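Putative signal recognition particle protein (Chaetomium thermophilum, PDB 5CK5) probably acts as the beta subunit of the signal recognition particle receptor, a GTP-binding protein of the endoplasmic reticulum membrane. Local coordinates at residues 30-35 against 166-171; 19-24 against 112-117. All coordinates share one frame; numbering follows the deposited sequence.

Contact 1: residues 30-35 against 166-171; sequences AGKTAL and IFLLDA. With MG (magnesium ion), chain F; GDP (guanosine-5'-diphosphate), chain E.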
ATOM      1  N   ALA A  30     -11.313   4.037   3.568  1.00 37.31           N
ATOM      2  CA  ALA A  30     -11.005   3.215   2.403  1.00 30.35           C
ATOM      3  C   ALA A  30     -11.600   1.835   2.561  1.00 33.03           C
ATOM      4  O   ALA A  30     -11.969   1.191   1.593  1.00 31.21           O
ATOM      5  CB  ALA A  30      -9.532   3.119   2.215  1.00 24.66           C
ATOM      6  N   GLY A  31     -11.661   1.385   3.806  1.00 40.49           N
ATOM      7  CA  GLY A  31     -12.157   0.068   4.124  1.00 38.40           C
ATOM      8  C   GLY A  31     -11.019  -0.755   4.673  1.00 42.42           C
ATOM      9  O   GLY A  31     -10.971  -1.953   4.440  1.00 50.52           O
ATOM     10  N   LYS A  32     -10.077  -0.118   5.362  1.00 37.29           N
ATOM     11  CA  LYS A  32      -8.890  -0.830   5.812  1.00 25.55           C
ATOM     12  C   LYS A  32      -9.332  -1.800   6.850  1.00 26.47           C
ATOM     13  O   LYS A  32      -9.135  -3.001   6.719  1.00 34.49           O
ATOM     14  CB  LYS A  32      -7.825   0.112   6.392  1.00 25.56           C
ATOM     15  CG  LYS A  32      -7.448   1.265   5.515  1.00 25.06           C
ATOM     16  CD  LYS A  32      -6.110   1.806   5.876  1.00 25.42           C
ATOM     17  CE  LYS A  32      -6.103   2.476   7.214  1.00 47.46           C
ATOM     18  NZ  LYS A  32      -7.235   3.408   7.438  1.00 51.47           N
ATOM     19  N   THR A  33      -9.961  -1.236   7.872  1.00 27.48           N
ATOM     20  CA  THR A  33     -10.488  -1.945   9.021  1.00 29.05           C
ATOM     21  C   THR A  33     -11.520  -3.004   8.604  1.00 29.57           C
ATOM     22  O   THR A  33     -11.562  -4.081   9.163  1.00 46.74           O
ATOM     23  CB  THR A  33     -11.121  -0.940  10.008  1.00 53.09           C
ATOM     24  OG1 THR A  33     -10.290   0.231  10.131  1.00 50.29           O
ATOM     25  CG2 THR A  33     -11.364  -1.580  11.365  1.00 52.40           C
ATOM     26  N   ALA A  34     -12.339  -2.707   7.605  1.00 28.75           N
ATOM     27  CA  ALA A  34     -13.239  -3.701   7.032  1.00 37.80           C
ATOM     28  C   ALA A  34     -12.517  -4.924   6.426  1.00 45.88           C
ATOM     29  O   ALA A  34     -12.861  -6.063   6.730  1.00 52.95           O
ATOM     30  CB  ALA A  34     -14.111  -3.045   5.976  1.00 35.53           C
ATOM     31  N   LEU A  35     -11.517  -4.676   5.580  1.00 44.78           N
ATOM     32  CA  LEU A  35     -10.771  -5.715   4.861  1.00 40.66           C
ATOM     33  C   LEU A  35     -10.054  -6.671   5.790  1.00 45.86           C
ATOM     34  O   LEU A  35      -9.866  -7.840   5.475  1.00 53.63           O
ATOM     35  CB  LEU A  35      -9.736  -5.085   3.919  1.00 41.98           C
ATOM     36  CG  LEU A  35      -8.858  -6.025   3.074  1.00 46.65           C
ATOM     37  CD1 LEU A  35      -9.679  -6.790   2.037  1.00 48.34           C
ATOM     38  CD2 LEU A  35      -7.724  -5.308   2.394  1.00 26.06           C
ATOM     39  N   ILE A 166      -0.167  -3.281   0.932  1.00 41.19           N
ATOM     40  CA  ILE A 166      -1.442  -3.112   0.240  1.00 38.83           C
ATOM     41  C   ILE A 166      -1.942  -1.691   0.391  1.00 39.21           C
ATOM     42  O   ILE A 166      -2.310  -1.301   1.484  1.00 40.63           O
ATOM     43  CB  ILE A 166      -2.544  -4.054   0.765  1.00 36.01           C
ATOM     44  CG1 ILE A 166      -2.210  -5.506   0.459  1.00 41.13           C
ATOM     45  CG2 ILE A 166      -3.874  -3.735   0.111  1.00 31.96           C
ATOM     46  CD1 ILE A 166      -3.235  -6.482   0.984  1.00 42.13           C
ATOM     47  N   PHE A 167      -1.983  -0.927  -0.705  1.00 38.54           N
ATOM     48  CA  PHE A 167      -2.562   0.413  -0.657  1.00 33.28           C
ATOM     49  C   PHE A 167      -4.044   0.458  -1.075  1.00 29.09           C
ATOM     50  O   PHE A 167      -4.395   0.472  -2.243  1.00 23.44           O
ATOM     51  CB  PHE A 167      -1.753   1.397  -1.513  1.00 35.31           C
ATOM     52  CG  PHE A 167      -2.105   2.838  -1.249  1.00 38.87           C
ATOM     53  CD1 PHE A 167      -1.692   3.469  -0.082  1.00 37.03           C
ATOM     54  CD2 PHE A 167      -2.905   3.545  -2.138  1.00 36.25           C
ATOM     55  CE1 PHE A 167      -2.043   4.791   0.182  1.00 32.79           C
ATOM     56  CE2 PHE A 167      -3.264   4.860  -1.882  1.00 36.47           C
ATOM     57  CZ  PHE A 167      -2.830   5.482  -0.715  1.00 33.90           C
ATOM     58  N   LEU A 168      -4.892   0.579  -0.065  1.00 28.96           N
ATOM     59  CA  LEU A 168      -6.336   0.536  -0.189  1.00 28.85           C
ATOM     60  C   LEU A 168      -6.944   1.917  -0.321  1.00 32.41           C
ATOM     61  O   LEU A 168      -6.625   2.808   0.442  1.00 35.40           O
ATOM     62  CB  LEU A 168      -6.909  -0.159   1.047  1.00 25.71           C
ATOM     63  CG  LEU A 168      -8.339  -0.682   1.084  1.00 36.86           C
ATOM     64  CD1 LEU A 168      -8.616  -1.702  -0.016  1.00 34.44           C
ATOM     65  CD2 LEU A 168      -8.532  -1.320   2.419  1.00 38.89           C
ATOM     66  N   LEU A 169      -7.843   2.094  -1.278  1.00 36.59           N
ATOM     67  CA  LEU A 169      -8.556   3.358  -1.403  1.00 38.00           C
ATOM     68  C   LEU A 169     -10.014   3.143  -1.779  1.00 41.25           C
ATOM     69  O   LEU A 169     -10.383   2.117  -2.331  1.00 44.76           O
ATOM     70  CB  LEU A 169      -7.890   4.273  -2.425  1.00 35.20           C
ATOM     71  CG  LEU A 169      -7.776   3.802  -3.864  1.00 31.90           C
ATOM     72  CD1 LEU A 169      -8.963   4.300  -4.661  1.00 24.76           C
ATOM     73  CD2 LEU A 169      -6.469   4.292  -4.455  1.00 23.28           C
ATOM     74  N   ASP A 170     -10.840   4.127  -1.480  1.00 39.22           N
ATOM     75  CA  ASP A 170     -12.233   4.053  -1.837  1.00 39.96           C
ATOM     76  C   ASP A 170     -12.394   4.539  -3.275  1.00 42.85           C
ATOM     77  O   ASP A 170     -12.172   5.710  -3.568  1.00 46.58           O
ATOM     78  CB  ASP A 170     -13.055   4.879  -0.863  1.00 38.59           C
ATOM     79  CG  ASP A 170     -14.515   4.686  -1.046  1.00 43.83           C
ATOM     80  OD1 ASP A 170     -14.906   4.226  -2.129  1.00 46.44           O
ATOM     81  OD2 ASP A 170     -15.275   4.973  -0.099  1.00 49.13           O
ATOM     82  N   ALA A 171     -12.767   3.629  -4.166  1.00 40.42           N
ATOM     83  CA  ALA A 171     -12.886   3.933  -5.587  1.00 27.94           C
ATOM     84  C   ALA A 171     -14.151   4.719  -5.922  1.00 37.16           C
ATOM     85  O   ALA A 171     -14.234   5.333  -6.972  1.00 37.03           O
ATOM     86  CB  ALA A 171     -12.835   2.674  -6.382  1.00 28.12           C
TER
HETATM   87 MG    MG F 402      -9.571   2.049  10.402  1.00 25.85          MG
HETATM   88  PB  GDP E 401     -10.888   2.900   7.397  1.00 31.08           P
HETATM   89  O1B GDP E 401     -10.360   2.108   8.563  1.00 26.24           O
HETATM   90  O2B GDP E 401     -11.215   4.296   7.825  1.00 42.28           O
HETATM   91  O3B GDP E 401      -9.893   2.999   6.299  1.00 37.27           O
HETATM   92  O3A GDP E 401     -12.185   2.289   6.683  1.00 49.13           O
HETATM   93  PA  GDP E 401     -13.397   1.536   7.392  1.00 37.82           P
HETATM   94  O1A GDP E 401     -13.278   0.067   7.188  1.00 34.59           O
HETATM   95  O2A GDP E 401     -13.558   1.907   8.838  1.00 43.50           O
HETATM   96  O5' GDP E 401     -14.627   2.223   6.671  1.00 29.51           O
HETATM   97  C5' GDP E 401     -14.850   2.317   5.286  1.00 31.78           C
HETATM   98  C4' GDP E 401     -16.358   2.444   5.183  1.00 38.04           C
HETATM   99  O4' GDP E 401     -16.682   1.932   3.904  1.00 40.69           O
HETATM  100  C3' GDP E 401     -17.022   1.541   6.228  1.00 44.35           C
HETATM  101  O3' GDP E 401     -18.293   1.995   6.735  1.00 37.20           O
HETATM  102  C2' GDP E 401     -17.252   0.253   5.492  1.00 45.56           C
HETATM  103  O2' GDP E 401     -18.436  -0.373   5.971  1.00 50.90           O
HETATM  104  C1' GDP E 401     -17.411   0.719   4.061  1.00 40.52           C
HETATM  105  N9  GDP E 401     -16.841  -0.327   3.214  1.00 38.11           N
HETATM  106  C8  GDP E 401     -15.751  -1.067   3.444  1.00 36.39           C
HETATM  107  N7  GDP E 401     -15.556  -1.926   2.422  1.00 38.80           N
HETATM  108  C5  GDP E 401     -16.539  -1.734   1.526  1.00 35.66           C
HETATM  109  C6  GDP E 401     -16.962  -2.289   0.229  1.00 31.08           C
HETATM  110  O6  GDP E 401     -16.335  -3.194  -0.338  1.00 36.10           O
HETATM  111  N1  GDP E 401     -18.050  -1.789  -0.332  1.00 27.52           N
HETATM  112  C2  GDP E 401     -18.762  -0.806   0.221  1.00 33.22           C
HETATM  113  N2  GDP E 401     -19.857  -0.335  -0.408  1.00 38.50           N
HETATM  114  N3  GDP E 401     -18.446  -0.249   1.392  1.00 38.58           N
HETATM  115  C4  GDP E 401     -17.372  -0.672   2.068  1.00 38.16           C

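Contact 2: residues 19-24 against 112-117; sequences LPSVLL and LLIDTP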
ATOM      1  N   LEU A  19       5.096 -15.055  10.890  1.00 78.33           N
ATOM      2  CA  LEU A  19       4.824 -15.038   9.469  1.00 75.17           C
ATOM      3  C   LEU A  19       5.120 -13.655   8.917  1.00 71.16           C
ATOM      4  O   LEU A  19       4.966 -12.668   9.637  1.00 69.24           O
ATOM      5  CB  LEU A  19       3.368 -15.413   9.203  1.00 78.15           C
ATOM      6  CG  LEU A  19       2.986 -16.837   9.595  1.00 84.69           C
ATOM      7  CD1 LEU A  19       1.529 -16.968  10.122  1.00 74.35           C
ATOM      8  CD2 LEU A  19       3.306 -17.770   8.426  1.00 87.00           C
ATOM      9  N   PRO A  20       5.538 -13.565   7.643  1.00 68.87           N
ATOM     10  CA  PRO A  20       5.786 -12.212   7.126  1.00 62.84           C
ATOM     11  C   PRO A  20       4.479 -11.422   7.067  1.00 62.92           C
ATOM     12  O   PRO A  20       3.407 -12.015   6.970  1.00 65.74           O
ATOM     13  CB  PRO A  20       6.356 -12.446   5.729  1.00 59.39           C
ATOM     14  CG  PRO A  20       5.997 -13.846   5.366  1.00 64.56           C
ATOM     15  CD  PRO A  20       5.682 -14.613   6.615  1.00 68.25           C
ATOM     16  N   SER A  21       4.552 -10.102   7.128  1.00 61.59           N
ATOM     17  CA  SER A  21       3.328  -9.312   7.193  1.00 56.10           C
ATOM     18  C   SER A  21       3.230  -8.324   6.021  1.00 47.91           C
ATOM     19  O   SER A  21       4.232  -7.920   5.431  1.00 44.58           O
ATOM     20  CB  SER A  21       3.221  -8.586   8.546  1.00 58.06           C
ATOM     21  OG  SER A  21       4.272  -7.664   8.779  1.00 38.84           O
ATOM     22  N   VAL A  22       2.000  -7.973   5.672  1.00 44.59           N
ATOM     23  CA  VAL A  22       1.733  -7.046   4.594  1.00 43.52           C
ATOM     24  C   VAL A  22       1.137  -5.793   5.169  1.00 42.90           C
ATOM     25  O   VAL A  22       0.121  -5.849   5.844  1.00 45.43           O
ATOM     26  CB  VAL A  22       0.769  -7.633   3.560  1.00 43.51           C
ATOM     27  CG1 VAL A  22       0.523  -6.636   2.470  1.00 46.72           C
ATOM     28  CG2 VAL A  22       1.333  -8.905   2.987  1.00 39.02           C
ATOM     29  N   LEU A  23       1.783  -4.664   4.915  1.00 42.25           N
ATOM     30  CA  LEU A  23       1.289  -3.397   5.412  1.00 39.39           C
ATOM     31  C   LEU A  23       0.103  -2.913   4.598  1.00 36.92           C
ATOM     32  O   LEU A  23       0.182  -2.712   3.386  1.00 42.19           O
ATOM     33  CB  LEU A  23       2.382  -2.339   5.422  1.00 37.67           C
ATOM     34  CG  LEU A  23       2.127  -1.318   6.529  1.00 39.91           C
ATOM     35  CD1 LEU A  23       1.902  -2.033   7.847  1.00 40.08           C
ATOM     36  CD2 LEU A  23       3.267  -0.309   6.644  1.00 40.23           C
ATOM     37  N   LEU A  24      -1.010  -2.779   5.292  1.00 31.36           N
ATOM     38  CA  LEU A  24      -2.237  -2.302   4.722  1.00 33.10           C
ATOM     39  C   LEU A  24      -2.337  -0.840   5.103  1.00 38.93           C
ATOM     40  O   LEU A  24      -2.542  -0.493   6.266  1.00 36.54           O
ATOM     41  CB  LEU A  24      -3.416  -3.106   5.260  1.00 34.17           C
ATOM     42  CG  LEU A  24      -4.811  -2.556   5.049  1.00 31.92           C
ATOM     43  CD1 LEU A  24      -5.073  -2.480   3.570  1.00 35.47           C
ATOM     44  CD2 LEU A  24      -5.818  -3.438   5.751  1.00 28.42           C
ATOM     45  N   LEU A 112       0.410 -12.251   7.639  1.00 50.21           N
ATOM     46  CA  LEU A 112      -0.404 -11.367   8.467  1.00 49.23           C
ATOM     47  C   LEU A 112      -0.772 -10.096   7.734  1.00 50.14           C
ATOM     48  O   LEU A 112       0.044  -9.536   7.022  1.00 59.01           O
ATOM     49  CB  LEU A 112       0.336 -10.979   9.749  1.00 46.25           C
ATOM     50  CG  LEU A 112       0.639 -11.999  10.845  1.00 46.06           C
ATOM     51  CD1 LEU A 112       1.690 -11.423  11.757  1.00 44.53           C
ATOM     52  CD2 LEU A 112      -0.596 -12.372  11.634  1.00 45.93           C
ATOM     53  N   LEU A 113      -1.992  -9.626   7.930  1.00 45.22           N
ATOM     54  CA  LEU A 113      -2.406  -8.360   7.355  1.00 45.51           C
ATOM     55  C   LEU A 113      -2.455  -7.300   8.444  1.00 50.28           C
ATOM     56  O   LEU A 113      -3.207  -7.422   9.415  1.00 48.49           O
ATOM     57  CB  LEU A 113      -3.764  -8.484   6.693  1.00 43.56           C
ATOM     58  CG  LEU A 113      -4.079  -7.305   5.796  1.00 36.64           C
ATOM     59  CD1 LEU A 113      -3.140  -7.347   4.626  1.00 33.31           C
ATOM     60  CD2 LEU A 113      -5.517  -7.365   5.367  1.00 41.71           C
ATOM     61  N   ILE A 114      -1.633  -6.272   8.296  1.00 50.22           N
ATOM     62  CA  ILE A 114      -1.486  -5.261   9.337  1.00 44.95           C
ATOM     63  C   ILE A 114      -2.122  -3.919   9.002  1.00 42.78           C
ATOM     64  O   ILE A 114      -1.748  -3.236   8.046  1.00 45.60           O
ATOM     65  CB  ILE A 114      -0.001  -5.072   9.702  1.00 45.42           C
ATOM     66  CG1 ILE A 114       0.436  -6.264  10.548  1.00 53.59           C
ATOM     67  CG2 ILE A 114       0.206  -3.863  10.579  1.00 44.99           C
ATOM     68  CD1 ILE A 114       1.890  -6.271  10.894  1.00 64.67           C
ATOM     69  N   ASP A 115      -3.102  -3.585   9.829  1.00 42.57           N
ATOM     70  CA  ASP A 115      -3.918  -2.384   9.733  1.00 43.09           C
ATOM     71  C   ASP A 115      -3.258  -1.130  10.287  1.00 43.89           C
ATOM     72  O   ASP A 115      -2.487  -1.188  11.231  1.00 48.04           O
ATOM     73  CB  ASP A 115      -5.239  -2.639  10.460  1.00 40.79           C
ATOM     74  CG  ASP A 115      -6.314  -1.663  10.086  1.00 38.84           C
ATOM     75  OD1 ASP A 115      -6.040  -0.717   9.332  1.00 31.39           O
ATOM     76  OD2 ASP A 115      -7.450  -1.850  10.552  1.00 43.47           O
ATOM     77  N   THR A 116      -3.580   0.006   9.689  1.00 44.33           N
ATOM     78  CA  THR A 116      -3.030   1.274  10.113  1.00 48.89           C
ATOM     79  C   THR A 116      -4.174   2.276  10.409  1.00 50.47           C
ATOM     80  O   THR A 116      -5.335   1.997  10.124  1.00 53.73           O
ATOM     81  CB  THR A 116      -2.057   1.808   9.039  1.00 48.88           C
ATOM     82  OG1 THR A 116      -2.770   2.132   7.845  1.00 52.39           O
ATOM     83  CG2 THR A 116      -0.990   0.760   8.723  1.00 41.92           C
ATOM     84  N   PRO A 117      -3.860   3.417  11.037  1.00 46.16           N
ATOM     85  CA  PRO A 117      -4.809   4.527  11.157  1.00 43.49           C
ATOM     86  C   PRO A 117      -4.897   5.334   9.873  1.00 52.25           C
ATOM     87  O   PRO A 117      -3.907   5.416   9.138  1.00 58.48           O
ATOM     88  CB  PRO A 117      -4.215   5.380  12.283  1.00 43.67           C
ATOM     89  CG  PRO A 117      -3.288   4.496  13.002  1.00 42.36           C
ATOM     90  CD  PRO A 117      -2.727   3.589  11.959  1.00 46.16           C
TER

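Contact 1: residues 30-35 against 166-171
Ala30 N, Lys32 N and Lys32 NZ all donate to one oxygen, O3B on the beta phosphate of GDP. This is the P-loop of a GTPase, the Walker A turn between a strand and a helix, packed against the C-terminal end of strand 158-170. The ammonium gives the shortest of the three bonds, with Lys32 NZ 2.9 Å from GDP O3B. Lys32 N points almost straight at GDP O3B, with an N-H...O angle of 165°; a long, weaker bond comes from Gly31 N. Bends at chi3 (-68°) and chi4 bring the lysine amine back to the oxygen that its CG already touches, with Lys32 CG 3.1 Å from GDP O3B. Further along, Ala34 N binds GDP O1A at 3.0 Å. Magnesium is held by Thr33 OG1 and GDP O1B.

Leu168 packs against this loop. Its CG is anti to the backbone N (chi1 -164°), which sends CD2 to the first turn of the helix. There CD2 meets Lys32 CA at 3.4 Å and Leu35 CD2 at 4.1 Å. Ala30 CB rests on the strand backbone, 3.4 Å from Leu168 O. Asp170 OD2 forms a salt bridge with Lys220 NZ, which is also hydrogen-bonded to GDP, so the end of the strand is tied to the nucleotide through a second residue. Gly31 is the N-cap, and its O accepts Leu35 N in the first turn of the helix. That same Gly31 O has Leu168 CD2 against it at 3.2 Å.

Contact 2: residues 19-24 against 112-117
Ile114 packs its side chain along strand 21-25. Its CB sits 3.9 Å from Val22 O and next to Leu23 CD1. From there the two branches part. CG2 lies anti to the backbone N and meets Leu23 CD1 at 3.7 Å. CG1 turns back toward Ser21 and approaches Ser21 CB. The tip ends on the serine, with Ile114 CD1 3.5 Å from Ser21 OG. Leu137 of strand 136-139 also packs on this face, against Ser21, Leu23 and Ile114.

The backbones run side by side as a parallel pair, with 25° between their short axes. Four bonds alternate between them. Pro20 O takes Leu112 N, and Val22 N is 2.8 Å from Leu112 O. Ile114 N then meets Val22 O at 3.0 Å with an N-H...O angle of 173°, and Leu24 N returns to Ile114 O. This pairing belongs to the central sheet of the GTPase fold. Strand 112-114 runs into Asp115-Thr116-Pro117-Gly118, which matches the DxxG motif of such proteins, and Gly118 binds GTP.

On the other face lie Val22 and Leu113, with Leu113 CD1 4.1 Å from Val22 CB. Leu113 CD2 reaches on to Leu24 CD2 at 4.0 Å, and Phe39 of helix 32-41 covers Leu113. Past the strand, Thr116 comes close to the backbone of Leu24, with OG1 3.1 Å from Leu24 O.

In the fold
Contacts 1 and 2 meet on strand 21-25, which leads into the P-loop and helix 32-41. Their centres are about 12 Å apart. This strand pairs with 112-114 in contact 2 on one edge and with 158-170 on the other, where Ile166 bonds to the backbone of Leu23 and Ile25. The segments alternate along the chain. Contact 2 borders the nucleotide site through P-loop residues. Lys32 CE packs 3.3 Å from Thr116 O, and Asp115 OD2 lies 3.4 Å from Thr33 CA. The Asp115 side chain is about 4 Å from magnesium at its nearest atoms, beyond direct bonding. Leu24 CD2 touches Lys32 O at 3.5 Å, joining the sheet to the helix.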